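PDB 5NPY: flagellar basal body protein from Helicobacter pylori, which probably builds, with many copies of itself, the hook of the bacterial flagellum, the curved joint that passes motor torque to the filament. Local coordinates for residues M81-Q92 with F554-E563; I484-L492 with V499-I507. All coordinates share one frame; numbering follows the deposited sequence.

Contact 1. Residues M81-Q92 with F554-E563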
loop_
_atom_site.group_PDB
_atom_site.type_symbol
_atom_site.label_atom_id
_atom_site.label_comp_id
_atom_site.label_asym_id
_atom_site.label_seq_id
_atom_site.Cartn_x
_atom_site.Cartn_y
_atom_site.Cartn_z
ATOM N N MET A 81 -2.023 -26.612 -38.323
ATOM C CA MET A 81 -3.366 -27.103 -38.010
ATOM C C MET A 81 -3.797 -26.743 -36.579
ATOM O O MET A 81 -3.119 -27.108 -35.624
ATOM C CB MET A 81 -3.433 -28.624 -38.213
ATOM C CG MET A 81 -4.523 -29.315 -37.472
ATOM S SD MET A 81 -4.370 -31.114 -37.430
ATOM C CE MET A 81 -2.713 -31.252 -36.962
ATOM N N PRO A 82 -4.914 -26.024 -36.433
ATOM C CA PRO A 82 -5.397 -25.662 -35.092
ATOM C C PRO A 82 -5.804 -26.886 -34.285
ATOM O O PRO A 82 -5.949 -27.998 -34.795
ATOM C CB PRO A 82 -6.602 -24.756 -35.373
ATOM C CG PRO A 82 -6.349 -24.208 -36.737
ATOM C CD PRO A 82 -5.665 -25.324 -37.491
ATOM N N SER A 83 -5.994 -26.664 -32.987
ATOM C CA SER A 83 -6.361 -27.758 -32.106
ATOM C C SER A 83 -7.105 -27.213 -30.895
ATOM O O SER A 83 -7.081 -26.014 -30.607
ATOM C CB SER A 83 -5.134 -28.558 -31.682
ATOM O OG SER A 83 -5.541 -29.803 -31.159
ATOM N N GLU A 84 -7.760 -28.126 -30.180
ATOM C CA GLU A 84 -8.656 -27.803 -29.076
ATOM C C GLU A 84 -8.054 -28.065 -27.698
ATOM O O GLU A 84 -8.273 -27.274 -26.778
ATOM C CB GLU A 84 -9.959 -28.601 -29.232
ATOM C CG GLU A 84 -10.920 -28.531 -28.047
ATOM C CD GLU A 84 -11.807 -27.294 -28.056
ATOM O OE1 GLU A 84 -11.297 -26.181 -28.312
ATOM O OE2 GLU A 84 -13.023 -27.441 -27.807
ATOM N N GLY A 85 -7.293 -29.149 -27.539
ATOM C CA GLY A 85 -6.793 -29.591 -26.246
ATOM C C GLY A 85 -6.021 -28.575 -25.424
ATOM O O GLY A 85 -5.361 -27.685 -25.977
ATOM N N GLU A 86 -6.081 -28.714 -24.091
ATOM C CA GLU A 86 -5.549 -27.679 -23.206
ATOM C C GLU A 86 -4.026 -27.580 -23.266
ATOM O O GLU A 86 -3.471 -26.499 -23.036
ATOM C CB GLU A 86 -6.013 -27.924 -21.771
ATOM C CG GLU A 86 -7.392 -27.347 -21.485
ATOM C CD GLU A 86 -7.426 -25.822 -21.541
ATOM O OE1 GLU A 86 -7.247 -25.181 -20.481
ATOM O OE2 GLU A 86 -7.631 -25.266 -22.643
ATOM N N PHE A 87 -3.334 -28.672 -23.584
ATOM C CA PHE A 87 -1.878 -28.648 -23.656
ATOM C C PHE A 87 -1.356 -28.987 -25.051
ATOM O O PHE A 87 -0.171 -29.306 -25.215
ATOM C CB PHE A 87 -1.286 -29.580 -22.599
ATOM C CG PHE A 87 -1.455 -29.072 -21.203
ATOM C CD1 PHE A 87 -0.643 -28.058 -20.721
ATOM C CD2 PHE A 87 -2.441 -29.586 -20.379
ATOM C CE1 PHE A 87 -0.795 -27.578 -19.432
ATOM C CE2 PHE A 87 -2.605 -29.109 -19.090
ATOM C CZ PHE A 87 -1.780 -28.100 -18.614
ATOM N N HIS A 88 -2.206 -28.916 -26.067
ATOM C CA HIS A 88 -1.705 -29.061 -27.425
ATOM C C HIS A 88 -0.936 -27.808 -27.814
ATOM O O HIS A 88 -1.394 -26.689 -27.572
ATOM C CB HIS A 88 -2.855 -29.336 -28.392
ATOM C CG HIS A 88 -3.455 -30.695 -28.213
ATOM N ND1 HIS A 88 -4.640 -31.076 -28.801
ATOM C CD2 HIS A 88 -3.028 -31.765 -27.500
ATOM C CE1 HIS A 88 -4.911 -32.325 -28.466
ATOM N NE2 HIS A 88 -3.951 -32.766 -27.675
ATOM N N MET A 89 0.249 -27.994 -28.390
ATOM C CA MET A 89 1.098 -26.864 -28.737
ATOM C C MET A 89 2.026 -27.261 -29.873
ATOM O O MET A 89 2.191 -28.445 -30.181
ATOM C CB MET A 89 1.911 -26.373 -27.528
ATOM C CG MET A 89 2.792 -27.453 -26.885
ATOM S SD MET A 89 3.611 -26.864 -25.385
ATOM C CE MET A 89 2.264 -26.978 -24.205
ATOM N N ALA A 90 2.628 -26.249 -30.496
ATOM C CA ALA A 90 3.532 -26.448 -31.620
ATOM C C ALA A 90 4.726 -25.515 -31.485
ATOM O O ALA A 90 4.577 -24.353 -31.097
ATOM C CB ALA A 90 2.830 -26.212 -32.965
ATOM N N TYR A 91 5.908 -26.035 -31.808
ATOM C CA TYR A 91 7.159 -25.295 -31.723
ATOM C C TYR A 91 7.608 -24.908 -33.126
ATOM O O TYR A 91 7.717 -25.770 -34.005
ATOM C CB TYR A 91 8.236 -26.134 -31.026
ATOM C CG TYR A 91 9.565 -25.424 -30.839
ATOM C CD1 TYR A 91 10.729 -25.919 -31.414
ATOM C CD2 TYR A 91 9.658 -24.254 -30.085
ATOM C CE1 TYR A 91 11.955 -25.272 -31.241
ATOM C CE2 TYR A 91 10.877 -23.602 -29.910
ATOM C CZ TYR A 91 12.020 -24.120 -30.491
ATOM O OH TYR A 91 13.224 -23.484 -30.319
ATOM N N GLN A 92 7.851 -23.617 -33.336
ATOM C CA GLN A 92 8.485 -23.123 -34.553
ATOM C C GLN A 92 9.951 -22.830 -34.280
ATOM O O GLN A 92 10.307 -22.378 -33.192
ATOM C CB GLN A 92 7.814 -21.849 -35.057
ATOM C CG GLN A 92 6.497 -22.030 -35.758
ATOM C CD GLN A 92 6.047 -20.737 -36.410
ATOM O OE1 GLN A 92 4.900 -20.605 -36.831
ATOM N NE2 GLN A 92 6.958 -19.770 -36.495
ATOM N N PHE A 554 15.883 -19.776 -30.138
ATOM C CA PHE A 554 15.735 -20.293 -31.468
ATOM C C PHE A 554 14.345 -20.530 -31.996
ATOM O O PHE A 554 14.185 -21.006 -33.090
ATOM C CB PHE A 554 16.513 -21.598 -31.524
ATOM C CG PHE A 554 17.800 -21.565 -30.771
ATOM C CD1 PHE A 554 18.789 -20.708 -31.130
ATOM C CD2 PHE A 554 18.005 -22.366 -29.684
ATOM C CE1 PHE A 554 19.963 -20.652 -30.434
ATOM C CE2 PHE A 554 19.180 -22.326 -28.983
ATOM C CZ PHE A 554 20.163 -21.468 -29.363
ATOM N N GLY A 555 13.331 -20.188 -31.235
ATOM C CA GLY A 555 12.001 -20.418 -31.716
ATOM C C GLY A 555 10.933 -19.798 -30.879
ATOM O O GLY A 555 11.184 -18.921 -30.090
ATOM N N LYS A 556 9.723 -20.276 -31.078
ATOM C CA LYS A 556 8.543 -19.811 -30.367
ATOM C C LYS A 556 7.584 -20.981 -30.202
ATOM O O LYS A 556 7.477 -21.835 -31.087
ATOM C CB LYS A 556 7.869 -18.656 -31.122
ATOM C CG LYS A 556 6.722 -19.072 -32.034
ATOM C CD LYS A 556 6.492 -18.066 -33.153
ATOM C CE LYS A 556 6.351 -16.656 -32.607
ATOM N NZ LYS A 556 6.543 -15.617 -33.661
ATOM N N ILE A 557 6.896 -21.020 -29.063
ATOM C CA ILE A 557 5.903 -22.046 -28.769
ATOM C C ILE A 557 4.522 -21.487 -29.077
ATOM O O ILE A 557 4.199 -20.361 -28.685
ATOM C CB ILE A 557 5.997 -22.507 -27.303
ATOM C CG1 ILE A 557 7.335 -23.199 -27.053
ATOM C CG2 ILE A 557 4.871 -23.446 -26.979
ATOM C CD1 ILE A 557 7.441 -23.884 -25.692
ATOM N N ARG A 558 3.700 -22.270 -29.769
ATOM C CA ARG A 558 2.381 -21.826 -30.210
ATOM C C ARG A 558 1.300 -22.680 -29.549
ATOM O O ARG A 558 1.134 -23.857 -29.893
ATOM C CB ARG A 558 2.286 -21.889 -31.730
ATOM C CG ARG A 558 3.202 -20.894 -32.428
ATOM C CD ARG A 558 3.242 -21.145 -33.931
ATOM N NE ARG A 558 1.913 -21.062 -34.535
ATOM C CZ ARG A 558 1.685 -20.868 -35.831
ATOM N NH1 ARG A 558 2.701 -20.731 -36.673
ATOM N NH2 ARG A 558 0.437 -20.806 -36.284
ATOM N N HIS A 559 0.562 -22.083 -28.611
ATOM C CA HIS A 559 -0.480 -22.803 -27.886
ATOM C C HIS A 559 -1.678 -23.080 -28.795
ATOM O O HIS A 559 -2.101 -22.223 -29.580
ATOM C CB HIS A 559 -0.912 -21.997 -26.657
ATOM C CG HIS A 559 -1.723 -22.773 -25.664
ATOM N ND1 HIS A 559 -2.466 -22.163 -24.675
ATOM C CD2 HIS A 559 -1.907 -24.105 -25.503
ATOM C CE1 HIS A 559 -3.079 -23.085 -23.952
ATOM N NE2 HIS A 559 -2.755 -24.272 -24.431
ATOM N N LYS A 560 -2.191 -24.309 -28.706
ATOM C CA LYS A 560 -3.410 -24.753 -29.386
ATOM C C LYS A 560 -3.249 -24.844 -30.906
ATOM O O LYS A 560 -4.219 -24.694 -31.653
ATOM C CB LYS A 560 -4.605 -23.875 -28.994
ATOM C CG LYS A 560 -4.968 -24.082 -27.526
ATOM C CD LYS A 560 -6.262 -23.414 -27.102
ATOM C CE LYS A 560 -6.801 -24.092 -25.842
ATOM N NZ LYS A 560 -7.636 -23.191 -25.002
ATOM N N TYR A 561 -2.025 -25.116 -31.363
ATOM C CA TYR A 561 -1.746 -25.567 -32.720
ATOM C C TYR A 561 -0.893 -26.832 -32.657
ATOM O O TYR A 561 -0.188 -27.075 -31.675
ATOM C CB TYR A 561 -1.015 -24.505 -33.552
ATOM C CG TYR A 561 -1.849 -23.311 -33.955
ATOM C CD1 TYR A 561 -2.391 -23.212 -35.231
ATOM C CD2 TYR A 561 -2.077 -22.271 -33.063
ATOM C CE1 TYR A 561 -3.144 -22.113 -35.606
ATOM C CE2 TYR A 561 -2.831 -21.167 -33.427
ATOM C CZ TYR A 561 -3.362 -21.090 -34.700
ATOM O OH TYR A 561 -4.116 -19.986 -35.051
ATOM N N LEU A 562 -0.960 -27.639 -33.718
ATOM C CA LEU A 562 -0.164 -28.854 -33.843
ATOM C C LEU A 562 0.550 -28.869 -35.193
ATOM O O LEU A 562 0.292 -28.044 -36.077
ATOM C CB LEU A 562 -1.028 -30.113 -33.668
ATOM C CG LEU A 562 -1.577 -30.403 -32.267
ATOM C CD1 LEU A 562 -2.454 -31.655 -32.231
ATOM C CD2 LEU A 562 -0.438 -30.520 -31.260
ATOM N N GLU A 563 1.454 -29.831 -35.351
ATOM C CA GLU A 563 2.379 -29.873 -36.473
ATOM C C GLU A 563 2.000 -30.971 -37.461
ATOM O O GLU A 563 1.309 -31.938 -37.120
ATOM C CB GLU A 563 3.814 -30.083 -35.967
ATOM C CG GLU A 563 4.900 -29.940 -37.020
ATOM C CD GLU A 563 6.160 -29.299 -36.477
ATOM O OE1 GLU A 563 6.095 -28.680 -35.396
ATOM O OE2 GLU A 563 7.216 -29.413 -37.137
HETATM O O HOH W 1 14.633 -21.531 -28.612
HETATM O O HOH W 2 5.893 -28.593 -32.787
#
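H559 reaches across to the loop 84-86 and hands its ring N-H to a backbone carbonyl: NE2 lies 2.7 Å from E86 O, with a nearly straight bond (164°). The oxygen sits almost in the ring plane, while the donor stands above the carbonyl plane. The ring gets there because chi1 (-166°) places CG opposite the backbone N, beside the carbonyl carbon. K560, extended beyond CG, runs alongside E86 in the same direction, its CG over one face of the H559 ring; its NZ meets E86 OE2 at 3.1 Å in a salt bridge.

L562 lies across H88. Its CD1 lies over one face of the imidazole, 4.0 Å above the plane and offset toward the rim, and G85 CA covers the opposite face; ND1 is joined to S83 OG at 2.8 Å, which, with these groups, probably limits the ring's rotation. M81 bends at chi3 (48°) to bring CE to 3.9 Å from L562 CB.

Beyond this end, strands 87-92 and 555-559 pair antiparallel, in a sheet where 555-559 is the edge strand and 127-130 flanks the other side of 87-93. Such pairing of N- and C-terminal parts is consistent with the D1 domain of FlgE-type hook proteins. The Y91 ring meets the G555-K556 backbone obliquely; OH bonds to K94 O and accepts a hydrogen bond from a water, which accepts one from F554 N. Buried M89 and I557 (SD to CG2 4.0 Å) pack toward I505, whereas directed bonds and an ion pair, probably sensitive to ionic strength, hold the partly exposed loop end.

Contact 2. Residues I484-L492 with V499-I507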
loop_
_atom_site.group_PDB
_atom_site.type_symbol
_atom_site.label_atom_id
_atom_site.label_comp_id
_atom_site.label_asym_id
_atom_site.label_seq_id
_atom_site.Cartn_x
_atom_site.Cartn_y
_atom_site.Cartn_z
ATOM N N ILE A 484 -0.418 -19.945 -22.079
ATOM C CA ILE A 484 0.892 -20.468 -22.432
ATOM C C ILE A 484 1.475 -19.484 -23.438
ATOM O O ILE A 484 1.055 -19.452 -24.600
ATOM C CB ILE A 484 0.823 -21.881 -23.014
ATOM C CG1 ILE A 484 0.250 -22.861 -21.986
ATOM C CG2 ILE A 484 2.194 -22.326 -23.495
ATOM C CD1 ILE A 484 0.643 -24.321 -22.254
ATOM N N GLU A 485 2.432 -18.674 -22.994
ATOM C CA GLU A 485 3.029 -17.647 -23.836
ATOM C C GLU A 485 3.837 -18.272 -24.965
ATOM O O GLU A 485 4.144 -19.469 -24.971
ATOM C CB GLU A 485 3.935 -16.728 -23.014
ATOM C CG GLU A 485 3.165 -15.677 -22.255
ATOM C CD GLU A 485 2.082 -15.055 -23.113
ATOM O OE1 GLU A 485 2.423 -14.428 -24.142
ATOM O OE2 GLU A 485 0.892 -15.213 -22.768
ATOM N N GLU A 486 4.207 -17.425 -25.926
ATOM C CA GLU A 486 5.063 -17.872 -27.017
ATOM C C GLU A 486 6.447 -18.304 -26.537
ATOM O O GLU A 486 7.212 -18.873 -27.328
ATOM C CB GLU A 486 5.185 -16.770 -28.076
ATOM C CG GLU A 486 3.883 -16.443 -28.795
ATOM C CD GLU A 486 4.104 -15.676 -30.090
ATOM O OE1 GLU A 486 3.301 -15.854 -31.032
ATOM O OE2 GLU A 486 5.086 -14.905 -30.169
ATOM N N ASN A 487 6.777 -18.063 -25.269
ATOM C CA ASN A 487 8.004 -18.553 -24.660
ATOM C C ASN A 487 7.805 -19.835 -23.870
ATOM O O ASN A 487 8.725 -20.269 -23.179
ATOM C CB ASN A 487 8.599 -17.479 -23.757
ATOM C CG ASN A 487 9.442 -16.495 -24.530
ATOM O OD1 ASN A 487 10.271 -15.803 -23.957
ATOM N ND2 ASN A 487 9.246 -16.442 -25.847
ATOM N N GLY A 488 6.629 -20.449 -23.948
ATOM C CA GLY A 488 6.373 -21.661 -23.203
ATOM C C GLY A 488 6.060 -21.452 -21.744
ATOM O O GLY A 488 5.807 -22.434 -21.038
ATOM N N VAL A 489 6.039 -20.207 -21.273
ATOM C CA VAL A 489 5.765 -19.936 -19.871
ATOM C C VAL A 489 4.281 -20.143 -19.596
ATOM O O VAL A 489 3.418 -19.600 -20.299
ATOM C CB VAL A 489 6.225 -18.518 -19.504
ATOM C CG1 VAL A 489 5.844 -18.184 -18.064
ATOM C CG2 VAL A 489 7.731 -18.399 -19.694
ATOM N N ILE A 490 3.979 -20.929 -18.565
ATOM C CA ILE A 490 2.626 -21.389 -18.268
ATOM C C ILE A 490 2.147 -20.680 -17.011
ATOM O O ILE A 490 2.702 -20.887 -15.922
ATOM C CB ILE A 490 2.584 -22.915 -18.082
ATOM C CG1 ILE A 490 3.151 -23.613 -19.327
ATOM C CG2 ILE A 490 1.158 -23.398 -17.717
ATOM C CD1 ILE A 490 3.204 -25.120 -19.207
ATOM N N SER A 491 1.109 -19.867 -17.151
ATOM C CA SER A 491 0.513 -19.162 -16.027
ATOM C C SER A 491 -0.940 -19.586 -15.853
ATOM O O SER A 491 -1.624 -19.944 -16.820
ATOM C CB SER A 491 0.578 -17.651 -16.225
ATOM O OG SER A 491 1.832 -17.279 -16.758
ATOM N N LEU A 492 -1.408 -19.527 -14.616
ATOM C CA LEU A 492 -2.791 -19.835 -14.278
ATOM C C LEU A 492 -3.484 -18.577 -13.764
ATOM O O LEU A 492 -2.922 -17.845 -12.944
ATOM C CB LEU A 492 -2.849 -20.955 -13.232
ATOM C CG LEU A 492 -2.144 -22.253 -13.653
ATOM C CD1 LEU A 492 -2.219 -23.320 -12.571
ATOM C CD2 LEU A 492 -2.734 -22.784 -14.961
ATOM N N VAL A 499 -2.878 -13.874 -11.475
ATOM C CA VAL A 499 -2.294 -14.605 -12.590
ATOM C C VAL A 499 -0.824 -14.832 -12.257
ATOM O O VAL A 499 -0.032 -13.880 -12.239
ATOM C CB VAL A 499 -2.445 -13.848 -13.915
ATOM C CG1 VAL A 499 -1.636 -14.523 -15.001
ATOM C CG2 VAL A 499 -3.915 -13.760 -14.300
ATOM N N GLU A 500 -0.461 -16.078 -11.982
ATOM C CA GLU A 500 0.925 -16.377 -11.667
ATOM C C GLU A 500 1.400 -17.510 -12.559
ATOM O O GLU A 500 0.679 -18.494 -12.750
ATOM C CB GLU A 500 1.118 -16.782 -10.196
ATOM C CG GLU A 500 0.547 -15.796 -9.193
ATOM C CD GLU A 500 0.969 -16.100 -7.768
ATOM O OE1 GLU A 500 1.654 -17.124 -7.544
ATOM O OE2 GLU A 500 0.616 -15.304 -6.875
ATOM N N PRO A 501 2.601 -17.403 -13.110
ATOM C CA PRO A 501 3.177 -18.545 -13.814
ATOM C C PRO A 501 3.417 -19.687 -12.839
ATOM O O PRO A 501 3.595 -19.472 -11.638
ATOM C CB PRO A 501 4.487 -17.988 -14.378
ATOM C CG PRO A 501 4.834 -16.864 -13.461
ATOM C CD PRO A 501 3.533 -16.263 -13.041
ATOM N N VAL A 502 3.384 -20.911 -13.367
ATOM C CA VAL A 502 3.665 -22.106 -12.573
ATOM C C VAL A 502 4.736 -22.997 -13.182
ATOM O O VAL A 502 5.323 -23.816 -12.459
ATOM C CB VAL A 502 2.370 -22.918 -12.336
ATOM C CG1 VAL A 502 1.280 -22.029 -11.757
ATOM C CG2 VAL A 502 1.893 -23.565 -13.635
ATOM N N ALA A 503 5.022 -22.892 -14.483
ATOM C CA ALA A 503 5.957 -23.777 -15.170
ATOM C C ALA A 503 6.330 -23.159 -16.511
ATOM O O ALA A 503 5.806 -22.113 -16.905
ATOM C CB ALA A 503 5.360 -25.177 -15.367
ATOM N N ARG A 504 7.268 -23.813 -17.203
ATOM C CA ARG A 504 7.480 -23.565 -18.624
ATOM C C ARG A 504 7.867 -24.866 -19.299
ATOM O O ARG A 504 8.431 -25.763 -18.669
ATOM C CB ARG A 504 8.551 -22.508 -18.901
ATOM C CG ARG A 504 9.985 -22.985 -18.756
ATOM C CD ARG A 504 10.924 -21.803 -18.913
ATOM N NE ARG A 504 10.828 -21.228 -20.257
ATOM C CZ ARG A 504 11.229 -20.004 -20.582
ATOM N NH1 ARG A 504 11.739 -19.195 -19.663
ATOM N NH2 ARG A 504 11.104 -19.581 -21.825
ATOM N N ILE A 505 7.542 -24.957 -20.589
ATOM C CA ILE A 505 7.831 -26.151 -21.377
ATOM C C ILE A 505 9.322 -26.215 -21.669
ATOM O O ILE A 505 9.921 -25.245 -22.155
ATOM C CB ILE A 505 7.017 -26.148 -22.680
ATOM C CG1 ILE A 505 5.521 -26.012 -22.388
ATOM C CG2 ILE A 505 7.286 -27.424 -23.483
ATOM C CD1 ILE A 505 4.913 -27.224 -21.717
ATOM N N GLY A 506 9.928 -27.363 -21.376
ATOM C CA GLY A 506 11.308 -27.580 -21.765
ATOM C C GLY A 506 11.487 -27.493 -23.273
ATOM O O GLY A 506 10.647 -27.958 -24.053
ATOM N N ILE A 507 12.588 -26.859 -23.680
ATOM C CA ILE A 507 13.012 -26.774 -25.072
ATOM C C ILE A 507 14.525 -26.936 -25.086
ATOM O O ILE A 507 15.227 -26.293 -24.302
ATOM C CB ILE A 507 12.609 -25.441 -25.737
ATOM C CG1 ILE A 507 11.095 -25.339 -25.902
ATOM C CG2 ILE A 507 13.261 -25.300 -27.107
ATOM C CD1 ILE A 507 10.547 -26.152 -27.065
#
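I490 O is gripped by two successive backbone N-H groups: V502 N at 2.6 Å, coming almost straight on (169° at the hydrogen), and A503 N by a weak bond of 3.4 Å. The I490 N-H returns a bond to A503 O at 2.7 Å. Further along, L492 and E500 exchange two backbone bonds, and L492 CD1 meets V502 CG1 at 3.8 Å, the two side chains crossing at about a right angle. V502 and A503 thus both face I490, a classic beta bulge in the hairpin of strands 489-494 and 499-509. I490 CD1 crosses I505 CD1 obliquely at 3.7 Å. On the opposite face of the hairpin V489 CG2 stands over the centre of the R504 guanidinium, 3.9 Å above its plane. R504 puts CG between its backbone N and carbonyl carbon (chi1 78°), then bends at chi3, which carries the group over V489; NH2 gives N487 O a weak bond, while NH1 bonds to L169 O, and W546 adds a cation-pi contact. V489 CG1 lies beside P501 CB. E500 OE1 forms a salt bridge with K151, and OE2 a hydrogen bond with S159 OG.

From the N terminus, residues 81-92 open the modelled chain and wait more than 460 residues for their partner, 554-563, near its end; contact 1 therefore closes a very long loop. Contact 2 is nested inside it as a short-range hairpin, with just six residues between 484-492 and 499-507. The two centres lie about 13 Å apart and the contacts touch: I557 N probably bonds to E486 O at 2.8 Å, and M89 CE packs on I505 CD1 at 3.6 Å. Contact 1 thus joins the terminal strands 87-93 and 555-559, and its M89, Y91 and I557 face rests on strand 499-509 of the hairpin, whose strand 489-494 also pairs with 477-484.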